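Local coordinates for protein NAD(P)H dehydrogenase (quinone) (PDB 1YDG) that catalyses the reduction of quinones to quinols by NADH or NADPH, using one FMN bound to each subunit of a homotetramer, at residues Thr19-Ala24 / Lys59-Ala64; Ala34-Arg39 / Arg192-Thr197; Ala99-Leu104 / Gln136-Thr141. One frame throughout, in Å; residues are numbered along the deposited sequence.

From the N terminus, helix 19-33 gives its first turn to interaction 1 and runs into the turn and strand 37-42 of interaction 2. Interaction 1 closes first, when helix 56-64 returns to the start of helix 19-33 beside the FMN-binding loop. Interaction 3 follows in series, bringing helix 95-102 against helix 131-144 where subunits meet. Interaction 2 closes last, through the C-terminal helix 180-204: its segments alternate with those of interaction 1, so these two cross, and its long loop encloses the whole of interaction 3. All three lie within one flavodoxin-like domain, their centres about 21 to 23 Å apart, around a largely parallel sheet.

Interaction 1: Thr19-Ala24 / Lys59-Ala64; sequences TGYAMA and KANIEA. With SO4 (sulfate ion), chain J.
Tyr-21 reaches from the first turn of helix 19-33 to Asn-61 and Ala-64 on helix 56-64, and its ring carries the contact. The direct touches are van der Waals ones: CG stands anti to the backbone N (chi1 -178°), which lays the ring against the second helix, its CD2 3.6 Å from Asn-61 OD1. Ring and amide planes are inclined by 54°, so the two groups are not stacked. Farther out, Tyr-21 CE2 packs at 4.4 Å from the methyl CB of Ala-64. No direct hydrogen bond joins the segments. Instead a water stands 2.7 Å from Tyr-21 OH and donates a weak bond to Ala-64 O. Replacing Tyr-21 with an alanine removes ring and hydroxyl together, and would probably open a gap between the helices and deprive this water of its tyrosine partner. The strong polar bonds are made to a sulfate ion at the helix start. Thr-19 N donates to sulfate O1 over 2.8 Å, and Gly-20 N gives sulfate O4 a nearly straight bond of 2.7 Å (N-H...O angle 167°). Ser-15 OG, Ser-16 N and Thr-17 OG1 also bind it. The anion, probably from the crystallisation liquor, sits among experimentally established FMN-binding residues, consistent with the site that takes the FMN phosphate in flavodoxins. Asn-61 ND2 makes a weak hydrogen bond to Ser-16 O. Helix 19-33 packs through Ala-24 on strand 8-13 and through Met-23 on strand 170-172, while helix 56-64 meets its first turn and the loop before it.

Interaction 2: Ala34-Arg39 / Arg192-Thr197; sequences AGAEVR and RQVELT
Ala-34, Ala-36 and Val-194 meet mainly through methyl groups. One turn of helix away from the valine's side, the guanidinium of Arg-192 carries Leu-196 CD1 over the centre of one face, 3.9 Å above its plane. Its NH1 is hydrogen-bonded to Asn-115 OD1 of the second subunit. The side-chain amide of Gln-193 uses both ends on the sheet: OE1 pairs with Ser-119 OG, while NE2 bonds to Ile-82 O and Thr-117 OG1. The peptide carbonyl of Gln-193 is gripped from opposite faces of its plane by Thr-197 N and Thr-197 OG1. The hydroxyl bond is short, with Thr-197 OG1 2.6 Å from Gln-193 O, and its donor stands 37° out of the carbonyl plane. Val-194 turns its two methyls to the alanines that flank the end of helix 19-33. CG1 stands anti to the backbone N (chi1 166°) and meets Ala-34 CB at 3.9 Å; CG2, beside that N, meets Ala-36 CB at 4.0 Å. Each methyl thus has a different alanine as its nearest neighbour. Between the two alanines Gly-35, with positive phi, ends helix 19-33 in a Schellman motif and lets the chain swing into strand 37-42. The contact therefore joins this helix-to-strand turn to the C-terminal helix 180-204. No hydrogen bond crosses the segments: the contact rests on van der Waals packing, with no directional bond to fix its angle, whereas the polar side chains of Gln-193 and Thr-197 tie the helix to the sheet.

Interaction 3: Ala99-Leu104 / Gln136-Thr141; sequences AFIDTL and QTLYMT
Ile-101 and Thr-141 have the nearest CA atoms across the segments, 8.5 Å apart, a distance bridged by side chains and not by any backbone bond. Both lie on helical turns, of helix 95-102 and helix 131-144. One residue before Ile-101, Phe-100 O accepts two bonds from Thr-103: from its N, and from OG1 at 2.6 Å. The hydroxyl lies in the carbonyl plane on a lone pair, with a C=O...O angle of 143°. Leu-104 then takes the N-cap position of helix 105-109. Across the contact, Ile-101 splits its two branches between two partners. Its CG2 meets Thr-141 CG2 tip to tip at 3.9 Å, and its longer branch brings CD1 to 4.1 Å from Leu-138 CD2, the two side chains crossing at about a right angle. Ile-101 also packs on Phe-84 of strand 81-89 and Leu-138 on Ala-120 of strand 117-124, so the helices meet over the sheet. In Thr-141, OG1 lies beside the backbone N (chi1 -73°), which leaves the methyl to face the isoleucine. That hydroxyl is hydrogen-bonded to Arg-98 NH1 and to Phe-90 O of the third subunit. Thr-141 is thus used two ways: its methyl closes a buried apolar contact within the subunit, while its hydroxyl ties the same spot into the tetramer near two FMN-binding positions, Phe-90 of that neighbour and His-144 on its own helix.

Interaction 1: Thr19-Ala24 / Lys59-Ala64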
ATOM      1  N   THR B  19     -16.400  -0.643 -19.100  1.00 15.16           N
ATOM      2  CA  THR B  19     -15.725  -1.860 -18.651  1.00 15.24           C
ATOM      3  C   THR B  19     -16.219  -2.297 -17.265  1.00 15.05           C
ATOM      4  O   THR B  19     -16.557  -3.455 -17.072  1.00 14.43           O
ATOM      5  CB  THR B  19     -14.189  -1.722 -18.683  1.00 15.20           C
ATOM      6  OG1 THR B  19     -13.780  -1.433 -20.016  1.00 16.76           O
ATOM      7  CG2 THR B  19     -13.485  -3.024 -18.223  1.00 15.51           C
ATOM      8  N   GLY B  20     -16.284  -1.364 -16.314  1.00 15.36           N
ATOM      9  CA  GLY B  20     -16.802  -1.682 -14.982  1.00 15.22           C
ATOM     10  C   GLY B  20     -18.253  -2.126 -14.972  1.00 15.43           C
ATOM     11  O   GLY B  20     -18.643  -2.956 -14.162  1.00 15.57           O
ATOM     12  N   TYR B  21     -19.056  -1.567 -15.879  1.00 15.61           N
ATOM     13  CA  TYR B  21     -20.443  -1.956 -16.035  1.00 15.29           C
ATOM     14  C   TYR B  21     -20.524  -3.421 -16.507  1.00 15.07           C
ATOM     15  O   TYR B  21     -21.313  -4.199 -15.975  1.00 15.37           O
ATOM     16  CB  TYR B  21     -21.158  -0.999 -17.000  1.00 15.29           C
ATOM     17  CG  TYR B  21     -22.639  -1.252 -17.227  1.00 15.57           C
ATOM     18  CD1 TYR B  21     -23.481  -1.618 -16.179  1.00 15.83           C
ATOM     19  CD2 TYR B  21     -23.212  -1.073 -18.491  1.00 15.71           C
ATOM     20  CE1 TYR B  21     -24.847  -1.839 -16.388  1.00 16.43           C
ATOM     21  CE2 TYR B  21     -24.568  -1.283 -18.705  1.00 16.42           C
ATOM     22  CZ  TYR B  21     -25.386  -1.668 -17.647  1.00 16.66           C
ATOM     23  OH  TYR B  21     -26.742  -1.873 -17.837  1.00 16.22           O
ATOM     24  N   ALA B  22     -19.711  -3.805 -17.485  1.00 15.39           N
ATOM     25  CA  ALA B  22     -19.709  -5.212 -17.946  1.00 15.57           C
ATOM     26  C   ALA B  22     -19.297  -6.142 -16.792  1.00 15.38           C
ATOM     27  O   ALA B  22     -19.900  -7.190 -16.575  1.00 15.08           O
ATOM     28  CB  ALA B  22     -18.771  -5.390 -19.125  1.00 15.91           C
ATOM     29  N   MET B  23     -18.280  -5.725 -16.043  1.00 15.17           N
ATOM     30  CA  MET B  23     -17.810  -6.517 -14.913  1.00 15.80           C
ATOM     31  C   MET B  23     -18.881  -6.638 -13.850  1.00 15.29           C
ATOM     32  O   MET B  23     -19.082  -7.700 -13.308  1.00 14.83           O
ATOM     33  CB  MET B  23     -16.556  -5.884 -14.289  1.00 15.66           C
ATOM     34  CG  MET B  23     -15.339  -5.881 -15.191  1.00 15.43           C
ATOM     35  SD  MET B  23     -13.976  -4.958 -14.476  1.00 17.37           S
ATOM     36  CE  MET B  23     -13.527  -6.040 -13.160  1.00 15.35           C
ATOM     37  N   ALA B  24     -19.551  -5.526 -13.548  1.00 15.82           N
ATOM     38  CA  ALA B  24     -20.553  -5.496 -12.499  1.00 15.88           C
ATOM     39  C   ALA B  24     -21.766  -6.326 -12.871  1.00 16.08           C
ATOM     40  O   ALA B  24     -22.328  -7.019 -12.018  1.00 15.37           O
ATOM     41  CB  ALA B  24     -20.942  -4.074 -12.178  1.00 16.05           C
ATOM     42  N   LYS B  59     -20.198   8.922 -23.070  1.00 16.84           N
ATOM     43  CA  LYS B  59     -21.597   9.261 -23.351  1.00 17.20           C
ATOM     44  C   LYS B  59     -22.456   8.037 -23.544  1.00 16.94           C
ATOM     45  O   LYS B  59     -23.544   7.957 -22.986  1.00 17.18           O
ATOM     46  CB  LYS B  59     -21.745  10.120 -24.598  1.00 17.59           C
ATOM     47  CG  LYS B  59     -21.481  11.567 -24.357  1.00 19.35           C
ATOM     48  CD  LYS B  59     -21.837  12.396 -25.557  1.00 20.12           C
ATOM     49  CE  LYS B  59     -23.194  13.023 -25.411  1.00 22.49           C
ATOM     50  NZ  LYS B  59     -23.556  13.667 -26.689  1.00 23.59           N
ATOM     51  N   ALA B  60     -21.965   7.095 -24.348  1.00 16.76           N
ATOM     52  CA  ALA B  60     -22.725   5.892 -24.659  1.00 16.57           C
ATOM     53  C   ALA B  60     -22.995   5.094 -23.394  1.00 16.32           C
ATOM     54  O   ALA B  60     -24.110   4.617 -23.183  1.00 16.99           O
ATOM     55  CB  ALA B  60     -21.984   5.047 -25.659  1.00 16.70           C
ATOM     56  N   ASN B  61     -21.981   4.970 -22.538  1.00 15.56           N
ATOM     57  CA  ASN B  61     -22.114   4.142 -21.342  1.00 15.63           C
ATOM     58  C   ASN B  61     -23.073   4.746 -20.352  1.00 14.68           C
ATOM     59  O   ASN B  61     -23.844   4.036 -19.730  1.00 13.97           O
ATOM     60  CB  ASN B  61     -20.768   3.897 -20.666  1.00 14.93           C
ATOM     61  CG  ASN B  61     -20.885   2.970 -19.474  1.00 14.72           C
ATOM     62  OD1 ASN B  61     -21.399   1.847 -19.583  1.00 11.80           O
ATOM     63  ND2 ASN B  61     -20.389   3.421 -18.332  1.00 14.37           N
ATOM     64  N   ILE B  62     -23.036   6.061 -20.215  1.00 15.12           N
ATOM     65  CA  ILE B  62     -23.992   6.734 -19.338  1.00 15.75           C
ATOM     66  C   ILE B  62     -25.434   6.384 -19.741  1.00 16.11           C
ATOM     67  O   ILE B  62     -26.260   6.022 -18.891  1.00 16.61           O
ATOM     68  CB  ILE B  62     -23.700   8.251 -19.269  1.00 15.18           C
ATOM     69  CG1 ILE B  62     -22.421   8.457 -18.428  1.00 15.39           C
ATOM     70  CG2 ILE B  62     -24.844   9.009 -18.670  1.00 15.32           C
ATOM     71  CD1 ILE B  62     -21.987   9.869 -18.249  1.00 16.19           C
ATOM     72  N   GLU B  63     -25.723   6.439 -21.038  1.00 16.70           N
ATOM     73  CA  GLU B  63     -27.056   6.116 -21.547  1.00 16.40           C
ATOM     74  C   GLU B  63     -27.336   4.626 -21.340  1.00 16.34           C
ATOM     75  O   GLU B  63     -28.436   4.231 -20.941  1.00 16.77           O
ATOM     76  CB  GLU B  63     -27.152   6.488 -23.039  1.00 17.24           C
ATOM     77  CG  GLU B  63     -28.482   6.143 -23.707  1.00 18.57           C
ATOM     78  CD  GLU B  63     -29.648   6.901 -23.106  1.00 20.53           C
ATOM     79  OE1 GLU B  63     -29.435   8.014 -22.586  1.00 22.14           O
ATOM     80  OE2 GLU B  63     -30.782   6.385 -23.153  1.00 24.38           O
ATOM     81  N   ALA B  64     -26.339   3.792 -21.602  1.00 16.20           N
ATOM     82  CA  ALA B  64     -26.518   2.348 -21.449  1.00 16.07           C
ATOM     83  C   ALA B  64     -26.855   1.968 -20.007  1.00 16.20           C
ATOM     84  O   ALA B  64     -27.585   1.005 -19.780  1.00 15.71           O
ATOM     85  CB  ALA B  64     -25.287   1.605 -21.918  1.00 16.14           C
TER
HETATM   86  S   SO4 J1303     -14.452   1.882 -17.340  1.00 15.25           S
HETATM   87  O1  SO4 J1303     -14.716   1.522 -18.734  1.00 17.63           O
HETATM   88  O2  SO4 J1303     -13.131   1.430 -16.954  1.00 15.47           O
HETATM   89  O3  SO4 J1303     -14.555   3.337 -17.239  1.00 15.48           O
HETATM   90  O4  SO4 J1303     -15.416   1.216 -16.474  1.00 14.55           O
HETATM   91  O   HOH W   1     -27.654  -2.414 -20.336  1.00 32.91           O

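Interaction 2: Ala34-Arg39 / Arg192-Thr197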
ATOM      1  N   ALA B  34     -25.747 -17.736  -7.438  1.00 21.78           N
ATOM      2  CA  ALA B  34     -25.380 -18.238  -6.123  1.00 21.44           C
ATOM      3  C   ALA B  34     -26.532 -18.162  -5.128  1.00 21.27           C
ATOM      4  O   ALA B  34     -26.354 -18.490  -3.961  1.00 21.59           O
ATOM      5  CB  ALA B  34     -24.168 -17.486  -5.580  1.00 21.54           C
ATOM      6  N   GLY B  35     -27.707 -17.720  -5.574  1.00 21.33           N
ATOM      7  CA  GLY B  35     -28.893 -17.687  -4.710  1.00 20.78           C
ATOM      8  C   GLY B  35     -29.028 -16.434  -3.860  1.00 20.86           C
ATOM      9  O   GLY B  35     -29.887 -16.373  -2.965  1.00 21.79           O
ATOM     10  N   ALA B  36     -28.184 -15.439  -4.113  1.00 19.87           N
ATOM     11  CA  ALA B  36     -28.266 -14.178  -3.392  1.00 19.67           C
ATOM     12  C   ALA B  36     -29.370 -13.288  -3.952  1.00 19.00           C
ATOM     13  O   ALA B  36     -29.794 -13.443  -5.094  1.00 18.98           O
ATOM     14  CB  ALA B  36     -26.922 -13.439  -3.454  1.00 19.44           C
ATOM     15  N   GLU B  37     -29.830 -12.363  -3.121  1.00 18.99           N
ATOM     16  CA  GLU B  37     -30.637 -11.243  -3.569  1.00 18.35           C
ATOM     17  C   GLU B  37     -29.684 -10.125  -3.956  1.00 17.34           C
ATOM     18  O   GLU B  37     -28.926  -9.658  -3.114  1.00 16.09           O
ATOM     19  CB  GLU B  37     -31.562 -10.763  -2.445  1.00 19.05           C
ATOM     20  CG  GLU B  37     -32.423  -9.583  -2.855  1.00 19.36           C
ATOM     21  CD  GLU B  37     -33.519  -9.260  -1.868  1.00 20.68           C
ATOM     22  OE1 GLU B  37     -33.343  -9.497  -0.653  1.00 22.60           O
ATOM     23  OE2 GLU B  37     -34.566  -8.744  -2.326  1.00 23.88           O
ATOM     24  N   VAL B  38     -29.722  -9.693  -5.216  1.00 16.18           N
ATOM     25  CA  VAL B  38     -28.701  -8.779  -5.726  1.00 16.33           C
ATOM     26  C   VAL B  38     -29.230  -7.384  -6.065  1.00 15.70           C
ATOM     27  O   VAL B  38     -30.285  -7.246  -6.688  1.00 15.32           O
ATOM     28  CB  VAL B  38     -28.017  -9.368  -6.979  1.00 16.30           C
ATOM     29  CG1 VAL B  38     -26.796  -8.552  -7.353  1.00 16.34           C
ATOM     30  CG2 VAL B  38     -27.619 -10.847  -6.743  1.00 16.47           C
ATOM     31  N   ARG B  39     -28.488  -6.363  -5.650  1.00 15.05           N
ATOM     32  CA  ARG B  39     -28.628  -5.011  -6.210  1.00 14.96           C
ATOM     33  C   ARG B  39     -27.385  -4.659  -7.008  1.00 14.47           C
ATOM     34  O   ARG B  39     -26.290  -4.670  -6.473  1.00 15.15           O
ATOM     35  CB  ARG B  39     -28.827  -3.954  -5.122  1.00 14.15           C
ATOM     36  CG  ARG B  39     -30.096  -4.146  -4.355  1.00 15.94           C
ATOM     37  CD  ARG B  39     -30.316  -3.021  -3.360  1.00 15.31           C
ATOM     38  NE  ARG B  39     -31.564  -3.231  -2.649  1.00 16.28           N
ATOM     39  CZ  ARG B  39     -31.939  -2.587  -1.550  1.00 15.67           C
ATOM     40  NH1 ARG B  39     -31.183  -1.631  -1.026  1.00 16.21           N
ATOM     41  NH2 ARG B  39     -33.101  -2.895  -0.993  1.00 16.52           N
ATOM     42  N   ARG B 192     -17.949 -17.132  -4.194  1.00 16.93           N
ATOM     43  CA  ARG B 192     -17.225 -17.420  -2.976  1.00 16.63           C
ATOM     44  C   ARG B 192     -17.626 -16.488  -1.844  1.00 15.51           C
ATOM     45  O   ARG B 192     -17.850 -16.932  -0.725  1.00 15.03           O
ATOM     46  CB  ARG B 192     -15.743 -17.296  -3.268  1.00 16.62           C
ATOM     47  CG  ARG B 192     -14.879 -17.292  -2.059  1.00 18.24           C
ATOM     48  CD  ARG B 192     -13.407 -17.222  -2.491  1.00 19.13           C
ATOM     49  NE  ARG B 192     -12.598 -16.832  -1.352  1.00 21.02           N
ATOM     50  CZ  ARG B 192     -12.263 -17.649  -0.370  1.00 21.34           C
ATOM     51  NH1 ARG B 192     -12.656 -18.920  -0.393  1.00 23.76           N
ATOM     52  NH2 ARG B 192     -11.538 -17.196   0.639  1.00 21.52           N
ATOM     53  N   GLN B 193     -17.700 -15.194  -2.136  1.00 14.64           N
ATOM     54  CA  GLN B 193     -18.104 -14.215  -1.124  1.00 14.66           C
ATOM     55  C   GLN B 193     -19.514 -14.466  -0.599  1.00 14.46           C
ATOM     56  O   GLN B 193     -19.761 -14.343   0.604  1.00 14.46           O
ATOM     57  CB  GLN B 193     -17.970 -12.787  -1.659  1.00 14.41           C
ATOM     58  CG  GLN B 193     -18.445 -11.713  -0.675  1.00 13.84           C
ATOM     59  CD  GLN B 193     -18.076 -10.322  -1.088  1.00 12.36           C
ATOM     60  OE1 GLN B 193     -17.441 -10.123  -2.110  1.00 10.84           O
ATOM     61  NE2 GLN B 193     -18.477  -9.330  -0.281  1.00 11.70           N
ATOM     62  N   VAL B 194     -20.432 -14.822  -1.491  1.00 14.88           N
ATOM     63  CA  VAL B 194     -21.813 -15.149  -1.088  1.00 15.39           C
ATOM     64  C   VAL B 194     -21.833 -16.373  -0.170  1.00 15.61           C
ATOM     65  O   VAL B 194     -22.477 -16.347   0.871  1.00 15.64           O
ATOM     66  CB  VAL B 194     -22.724 -15.377  -2.329  1.00 15.34           C
ATOM     67  CG1 VAL B 194     -24.054 -16.040  -1.941  1.00 14.76           C
ATOM     68  CG2 VAL B 194     -22.959 -14.072  -3.055  1.00 14.76           C
ATOM     69  N   GLU B 195     -21.098 -17.420  -0.549  1.00 16.56           N
ATOM     70  CA  GLU B 195     -20.952 -18.624   0.299  1.00 17.50           C
ATOM     71  C   GLU B 195     -20.359 -18.329   1.690  1.00 17.01           C
ATOM     72  O   GLU B 195     -20.891 -18.784   2.712  1.00 17.67           O
ATOM     73  CB  GLU B 195     -20.113 -19.684  -0.427  1.00 17.87           C
ATOM     74  CG  GLU B 195     -20.844 -20.316  -1.615  1.00 20.51           C
ATOM     75  CD  GLU B 195     -19.949 -21.166  -2.521  1.00 21.31           C
ATOM     76  OE1 GLU B 195     -18.752 -21.379  -2.189  1.00 25.69           O
ATOM     77  OE2 GLU B 195     -20.458 -21.631  -3.574  1.00 26.31           O
ATOM     78  N   LEU B 196     -19.280 -17.559   1.742  1.00 16.34           N
ATOM     79  CA  LEU B 196     -18.738 -17.116   3.041  1.00 16.52           C
ATOM     80  C   LEU B 196     -19.757 -16.312   3.864  1.00 15.73           C
ATOM     81  O   LEU B 196     -19.934 -16.554   5.063  1.00 15.29           O
ATOM     82  CB  LEU B 196     -17.448 -16.312   2.859  1.00 16.05           C
ATOM     83  CG  LEU B 196     -16.208 -17.129   2.453  1.00 15.59           C
ATOM     84  CD1 LEU B 196     -15.092 -16.220   1.975  1.00 16.34           C
ATOM     85  CD2 LEU B 196     -15.710 -18.019   3.583  1.00 14.95           C
ATOM     86  N   THR B 197     -20.437 -15.373   3.211  1.00 15.86           N
ATOM     87  CA  THR B 197     -21.399 -14.511   3.887  1.00 16.26           C
ATOM     88  C   THR B 197     -22.572 -15.325   4.472  1.00 16.31           C
ATOM     89  O   THR B 197     -22.966 -15.116   5.617  1.00 16.11           O
ATOM     90  CB  THR B 197     -21.968 -13.440   2.944  1.00 16.41           C
ATOM     91  OG1 THR B 197     -20.905 -12.752   2.270  1.00 14.43           O
ATOM     92  CG2 THR B 197     -22.804 -12.443   3.727  1.00 16.20           C
TER

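Interaction 3: Ala99-Leu104 / Gln136-Thr141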
ATOM      1  N   ALA B  99     -16.052   9.904  -3.874  1.00 11.93           N
ATOM      2  CA  ALA B  99     -17.152  10.797  -3.485  1.00 12.18           C
ATOM      3  C   ALA B  99     -18.258  10.012  -2.816  1.00 12.67           C
ATOM      4  O   ALA B  99     -18.800  10.462  -1.813  1.00 12.93           O
ATOM      5  CB  ALA B  99     -17.690  11.557  -4.673  1.00 12.49           C
ATOM      6  N   PHE B 100     -18.573   8.830  -3.368  1.00 12.73           N
ATOM      7  CA  PHE B 100     -19.542   7.933  -2.776  1.00 12.17           C
ATOM      8  C   PHE B 100     -19.093   7.495  -1.390  1.00 12.27           C
ATOM      9  O   PHE B 100     -19.840   7.564  -0.432  1.00 10.85           O
ATOM     10  CB  PHE B 100     -19.772   6.690  -3.642  1.00 12.02           C
ATOM     11  CG  PHE B 100     -20.671   5.699  -2.990  1.00 12.69           C
ATOM     12  CD1 PHE B 100     -21.996   6.037  -2.698  1.00 12.32           C
ATOM     13  CD2 PHE B 100     -20.201   4.468  -2.602  1.00 12.29           C
ATOM     14  CE1 PHE B 100     -22.837   5.124  -2.048  1.00 11.46           C
ATOM     15  CE2 PHE B 100     -21.017   3.580  -1.954  1.00 12.20           C
ATOM     16  CZ  PHE B 100     -22.334   3.903  -1.676  1.00 11.71           C
ATOM     17  N   ILE B 101     -17.853   7.018  -1.298  1.00 12.96           N
ATOM     18  CA  ILE B 101     -17.267   6.606  -0.022  1.00 12.65           C
ATOM     19  C   ILE B 101     -17.380   7.733   1.029  1.00 13.13           C
ATOM     20  O   ILE B 101     -17.728   7.484   2.181  1.00 12.68           O
ATOM     21  CB  ILE B 101     -15.788   6.146  -0.231  1.00 12.49           C
ATOM     22  CG1 ILE B 101     -15.766   4.784  -0.931  1.00 11.67           C
ATOM     23  CG2 ILE B 101     -15.032   6.101   1.086  1.00 12.61           C
ATOM     24  CD1 ILE B 101     -14.411   4.400  -1.512  1.00 12.21           C
ATOM     25  N   ASP B 102     -17.138   8.964   0.612  1.00 13.45           N
ATOM     26  CA  ASP B 102     -17.208  10.102   1.525  1.00 14.54           C
ATOM     27  C   ASP B 102     -18.635  10.414   2.007  1.00 15.78           C
ATOM     28  O   ASP B 102     -18.793  11.135   2.993  1.00 17.45           O
ATOM     29  CB  ASP B 102     -16.527  11.343   0.920  1.00 13.80           C
ATOM     30  CG  ASP B 102     -15.003  11.220   0.859  1.00 14.54           C
ATOM     31  OD1 ASP B 102     -14.478  10.174   1.305  1.00 13.30           O
ATOM     32  OD2 ASP B 102     -14.317  12.171   0.368  1.00 13.93           O
ATOM     33  N   THR B 103     -19.667   9.857   1.370  1.00 16.15           N
ATOM     34  CA  THR B 103     -21.040   9.985   1.899  1.00 16.06           C
ATOM     35  C   THR B 103     -21.376   8.996   3.003  1.00 16.62           C
ATOM     36  O   THR B 103     -22.427   9.107   3.624  1.00 16.74           O
ATOM     37  CB  THR B 103     -22.124   9.844   0.815  1.00 16.03           C
ATOM     38  OG1 THR B 103     -22.178   8.491   0.326  1.00 14.07           O
ATOM     39  CG2 THR B 103     -21.880  10.819  -0.283  1.00 16.15           C
ATOM     40  N   LEU B 104     -20.472   8.056   3.272  1.00 17.11           N
ATOM     41  CA  LEU B 104     -20.717   6.991   4.235  1.00 16.90           C
ATOM     42  C   LEU B 104     -20.370   7.321   5.691  1.00 17.15           C
ATOM     43  O   LEU B 104     -20.396   6.433   6.529  1.00 16.40           O
ATOM     44  CB  LEU B 104     -19.952   5.724   3.804  1.00 16.78           C
ATOM     45  CG  LEU B 104     -20.198   5.232   2.380  1.00 15.87           C
ATOM     46  CD1 LEU B 104     -19.262   4.087   2.066  1.00 15.50           C
ATOM     47  CD2 LEU B 104     -21.663   4.830   2.171  1.00 17.02           C
ATOM     48  N   GLN B 136      -6.104  -2.412  -3.279  1.00 12.84           N
ATOM     49  CA  GLN B 136      -5.569  -2.197  -1.941  1.00 12.97           C
ATOM     50  C   GLN B 136      -6.210  -0.990  -1.244  1.00 12.59           C
ATOM     51  O   GLN B 136      -6.622  -1.088  -0.093  1.00 11.46           O
ATOM     52  CB  GLN B 136      -4.062  -1.991  -1.995  1.00 13.30           C
ATOM     53  CG  GLN B 136      -3.433  -1.579  -0.653  1.00 14.73           C
ATOM     54  CD  GLN B 136      -1.897  -1.371  -0.746  1.00 15.04           C
ATOM     55  OE1 GLN B 136      -1.409  -0.396  -1.339  1.00 20.71           O
ATOM     56  NE2 GLN B 136      -1.155  -2.272  -0.136  1.00 15.44           N
ATOM     57  N   THR B 137      -6.276   0.143  -1.930  1.00 12.44           N
ATOM     58  CA  THR B 137      -6.863   1.346  -1.325  1.00 13.20           C
ATOM     59  C   THR B 137      -8.319   1.109  -0.929  1.00 12.90           C
ATOM     60  O   THR B 137      -8.793   1.627   0.089  1.00 13.72           O
ATOM     61  CB  THR B 137      -6.784   2.572  -2.238  1.00 13.90           C
ATOM     62  OG1 THR B 137      -7.541   2.347  -3.431  1.00 17.09           O
ATOM     63  CG2 THR B 137      -5.359   2.869  -2.629  1.00 15.05           C
ATOM     64  N   LEU B 138      -9.017   0.303  -1.718  1.00 12.43           N
ATOM     65  CA  LEU B 138     -10.425  -0.017  -1.440  1.00 12.18           C
ATOM     66  C   LEU B 138     -10.584  -0.945  -0.236  1.00 11.73           C
ATOM     67  O   LEU B 138     -11.493  -0.757   0.591  1.00 10.26           O
ATOM     68  CB  LEU B 138     -11.087  -0.607  -2.689  1.00 11.63           C
ATOM     69  CG  LEU B 138     -11.285   0.388  -3.843  1.00 12.72           C
ATOM     70  CD1 LEU B 138     -11.838  -0.325  -5.069  1.00 12.71           C
ATOM     71  CD2 LEU B 138     -12.208   1.577  -3.446  1.00 12.48           C
ATOM     72  N   TYR B 139      -9.696  -1.936  -0.123  1.00 11.35           N
ATOM     73  CA  TYR B 139      -9.701  -2.799   1.048  1.00 12.02           C
ATOM     74  C   TYR B 139      -9.328  -2.026   2.304  1.00 12.51           C
ATOM     75  O   TYR B 139      -9.966  -2.240   3.358  1.00 11.78           O
ATOM     76  CB  TYR B 139      -8.800  -4.043   0.893  1.00 10.73           C
ATOM     77  CG  TYR B 139      -9.373  -5.082  -0.044  1.00  9.74           C
ATOM     78  CD1 TYR B 139     -10.405  -5.932   0.350  1.00  7.20           C
ATOM     79  CD2 TYR B 139      -8.875  -5.224  -1.330  1.00  9.63           C
ATOM     80  CE1 TYR B 139     -10.938  -6.849  -0.511  1.00  8.52           C
ATOM     81  CE2 TYR B 139      -9.420  -6.161  -2.209  1.00  9.89           C
ATOM     82  CZ  TYR B 139     -10.432  -6.972  -1.794  1.00  9.23           C
ATOM     83  OH  TYR B 139     -10.960  -7.899  -2.672  1.00 10.83           O
ATOM     84  N   MET B 140      -8.323  -1.139   2.213  1.00 13.19           N
ATOM     85  CA  MET B 140      -7.911  -0.358   3.397  1.00 14.47           C
ATOM     86  C   MET B 140      -9.087   0.474   3.943  1.00 14.18           C
ATOM     87  O   MET B 140      -9.307   0.525   5.153  1.00 13.31           O
ATOM     88  CB  MET B 140      -6.717   0.553   3.129  1.00 15.30           C
ATOM     89  CG  MET B 140      -5.384  -0.153   2.825  1.00 20.47           C
ATOM     90  SD  MET B 140      -4.842  -1.486   3.929  1.00 29.02           S
ATOM     91  CE  MET B 140      -5.378  -2.904   2.991  1.00 28.81           C
ATOM     92  N   THR B 141      -9.826   1.118   3.045  1.00 14.56           N
ATOM     93  CA  THR B 141     -11.067   1.847   3.410  1.00 14.68           C
ATOM     94  C   THR B 141     -12.072   0.963   4.140  1.00 14.12           C
ATOM     95  O   THR B 141     -12.645   1.355   5.172  1.00 14.67           O
ATOM     96  CB  THR B 141     -11.712   2.478   2.129  1.00 14.96           C
ATOM     97  OG1 THR B 141     -10.915   3.600   1.736  1.00 17.59           O
ATOM     98  CG2 THR B 141     -13.137   2.935   2.362  1.00 15.69           C
TER